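Local coordinates for protein xyloglucanase (Paenibacillus pabuli, PDB 2JEP) that hydrolyses the beta-1,4-glucan backbone of xyloglucan, a plant cell-wall polysaccharide, as a family 5 glycoside hydrolase with a TIM-barrel fold, at residues 72-75 / 76-80. Sequence-based numbering, arbitrary orientation.
Sequences PELI and KKVKA
Leu74 and Val78 meet one turn apart on helix 72-80, Leu74 CD1 lying 4.4 Å from Val78 CG2, a loose apolar contact. That same CG2 is tucked against the backbone, 3.4 Å from Leu74 O: with CG1 anti to the backbone N (chi1 170°), the CG2 branch stands beside the N and faces back toward the preceding turn. Both side chains are buried, Leu74 against Leu48 and Val78 against Trp46 of barrel strand 45-48. Ile75, also buried, packs on Tyr118 and Ala119 of helix 106-120.

Four i-to-i+4 backbone bonds join the turns. Lys76 N gives its hydrogen to Pro72 O at 3.0 Å, and Lys79 N to Ile75 O at 2.9 Å, the straightest of the set with an N-H...O angle of 167°. Lys77 N to Glu73 O is more bent, at 150°.

On the polar side, Lys76 runs back toward the start of the helix, its CG 3.5 Å from Pro72 O and the chain extended beyond. Its NZ stays 6.0 Å from Glu73 OE2, too far for a salt bridge, so any attraction is probably diffuse. Lys79 NZ forms a salt bridge with OE1 of Glu122, just past helix 106-120, a residue that the side chain of Lys76 also touches. The result is an amphipathic barrel helix: aliphatic branches fasten one face to the strand and neighbouring helix, while lysines line its outer flanks.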
ATOM      1  N   PRO A  72     -12.831  -7.152  14.885  1.00  8.95           N
ATOM      2  CA  PRO A  72     -13.666  -6.220  14.158  1.00  8.95           C
ATOM      3  C   PRO A  72     -13.742  -4.843  14.802  1.00  8.88           C
ATOM      4  O   PRO A  72     -13.947  -3.837  14.114  1.00  8.81           O
ATOM      5  CB  PRO A  72     -15.044  -6.902  14.127  1.00 10.14           C
ATOM      6  CG  PRO A  72     -14.917  -8.137  14.820  1.00 11.99           C
ATOM      7  CD  PRO A  72     -13.532  -8.381  15.263  1.00  9.13           C
ATOM      8  N   GLU A  73     -13.583  -4.793  16.127  1.00  8.60           N
ATOM      9  CA  GLU A  73     -13.674  -3.528  16.845  1.00  8.83           C
ATOM     10  C   GLU A  73     -12.613  -2.528  16.382  1.00  8.60           C
ATOM     11  O   GLU A  73     -12.863  -1.331  16.366  1.00  9.04           O
ATOM     12  CB  GLU A  73     -13.563  -3.742  18.353  1.00  9.42           C
ATOM     13  CG  GLU A  73     -14.806  -4.417  18.981  1.00  9.92           C
ATOM     14  CD  GLU A  73     -14.875  -5.921  18.837  1.00 11.67           C
ATOM     15  OE1 GLU A  73     -13.984  -6.559  18.262  1.00 10.13           O
ATOM     16  OE2 GLU A  73     -15.879  -6.470  19.341  1.00 17.41           O
ATOM     17  N   LEU A  74     -11.422  -3.000  16.048  1.00  8.39           N
ATOM     18  CA  LEU A  74     -10.378  -2.093  15.558  1.00  8.57           C
ATOM     19  C   LEU A  74     -10.820  -1.431  14.263  1.00  8.25           C
ATOM     20  O   LEU A  74     -10.695  -0.219  14.082  1.00  8.95           O
ATOM     21  CB  LEU A  74      -9.043  -2.829  15.375  1.00  8.68           C
ATOM     22  CG  LEU A  74      -7.901  -1.990  14.812  1.00  8.97           C
ATOM     23  CD1 LEU A  74      -7.589  -0.740  15.669  1.00 10.64           C
ATOM     24  CD2 LEU A  74      -6.655  -2.858  14.604  1.00  9.80           C
ATOM     25  N   ILE A  75     -11.343  -2.233  13.352  1.00  8.36           N
ATOM     26  CA  ILE A  75     -11.760  -1.704  12.063  1.00  8.99           C
ATOM     27  C   ILE A  75     -12.936  -0.736  12.224  1.00  8.84           C
ATOM     28  O   ILE A  75     -12.982   0.310  11.566  1.00  8.83           O
ATOM     29  CB  ILE A  75     -12.103  -2.847  11.093  1.00  9.14           C
ATOM     30  CG1 ILE A  75     -10.898  -3.800  10.893  1.00 10.82           C
ATOM     31  CG2 ILE A  75     -12.565  -2.289   9.750  1.00 10.95           C
ATOM     32  CD1 ILE A  75      -9.541  -3.099  10.582  1.00 13.94           C
ATOM     33  N   LYS A  76     -13.836  -1.026  13.163  1.00  8.81           N
ATOM     34  CA  LYS A  76     -14.929  -0.107  13.445  1.00  9.33           C
ATOM     35  C   LYS A  76     -14.418   1.219  13.986  1.00  9.07           C
ATOM     36  O   LYS A  76     -14.973   2.278  13.652  1.00  9.47           O
ATOM     37  CB  LYS A  76     -15.945  -0.746  14.386  1.00 10.71           C
ATOM     38  CG  LYS A  76     -16.773  -1.816  13.717  1.00 15.29           C
ATOM     39  CD  LYS A  76     -17.798  -2.406  14.676  1.00 20.46           C
ATOM     40  CE  LYS A  76     -18.726  -3.397  13.971  1.00 25.19           C
ATOM     41  NZ  LYS A  76     -19.372  -4.357  14.917  1.00 29.04           N
ATOM     42  N   LYS A  77     -13.379   1.178  14.804  1.00  9.02           N
ATOM     43  CA  LYS A  77     -12.788   2.403  15.360  1.00  9.62           C
ATOM     44  C   LYS A  77     -12.147   3.254  14.266  1.00  9.12           C
ATOM     45  O   LYS A  77     -12.299   4.487  14.238  1.00  9.74           O
ATOM     46  CB  LYS A  77     -11.767   2.025  16.431  1.00 10.35           C
ATOM     47  CG  LYS A  77     -11.246   3.158  17.276  1.00 11.85           C
ATOM     48  CD  LYS A  77     -12.289   3.632  18.280  1.00 15.82           C
ATOM     49  CE  LYS A  77     -11.782   4.847  19.038  1.00 18.09           C
ATOM     50  NZ  LYS A  77     -12.795   5.340  20.009  1.00 21.22           N
ATOM     51  N   VAL A  78     -11.446   2.594  13.347  1.00  8.32           N
ATOM     52  CA  VAL A  78     -10.816   3.295  12.227  1.00  8.22           C
ATOM     53  C   VAL A  78     -11.907   3.940  11.345  1.00  8.01           C
ATOM     54  O   VAL A  78     -11.782   5.111  10.918  1.00  8.67           O
ATOM     55  CB  VAL A  78      -9.903   2.323  11.447  1.00  7.65           C
ATOM     56  CG1 VAL A  78      -9.427   2.936  10.154  1.00  8.74           C
ATOM     57  CG2 VAL A  78      -8.719   1.906  12.309  1.00  8.47           C
ATOM     58  N   LYS A  79     -12.984   3.197  11.065  1.00  8.90           N
ATOM     59  CA  LYS A  79     -14.104   3.766  10.312  1.00  9.51           C
ATOM     60  C   LYS A  79     -14.704   4.986  11.046  1.00  9.86           C
ATOM     61  O   LYS A  79     -15.037   5.996  10.426  1.00  9.75           O
ATOM     62  CB  LYS A  79     -15.176   2.689  10.090  1.00  9.60           C
ATOM     63  CG  LYS A  79     -16.518   3.179   9.523  1.00 10.67           C
ATOM     64  CD  LYS A  79     -17.436   2.014   9.320  1.00 11.32           C
ATOM     65  CE  LYS A  79     -18.850   2.458   9.011  1.00 14.53           C
ATOM     66  NZ  LYS A  79     -19.767   1.280   8.777  1.00 15.14           N
ATOM     67  N   ALA A  80     -14.875   4.870  12.358  1.00  9.15           N
ATOM     68  CA  ALA A  80     -15.459   5.960  13.150  1.00 10.05           C
ATOM     69  C   ALA A  80     -14.601   7.220  13.078  1.00 10.32           C
ATOM     70  O   ALA A  80     -15.103   8.329  13.220  1.00 12.11           O
ATOM     71  CB  ALA A  80     -15.685   5.503  14.621  1.00 11.35           C
TER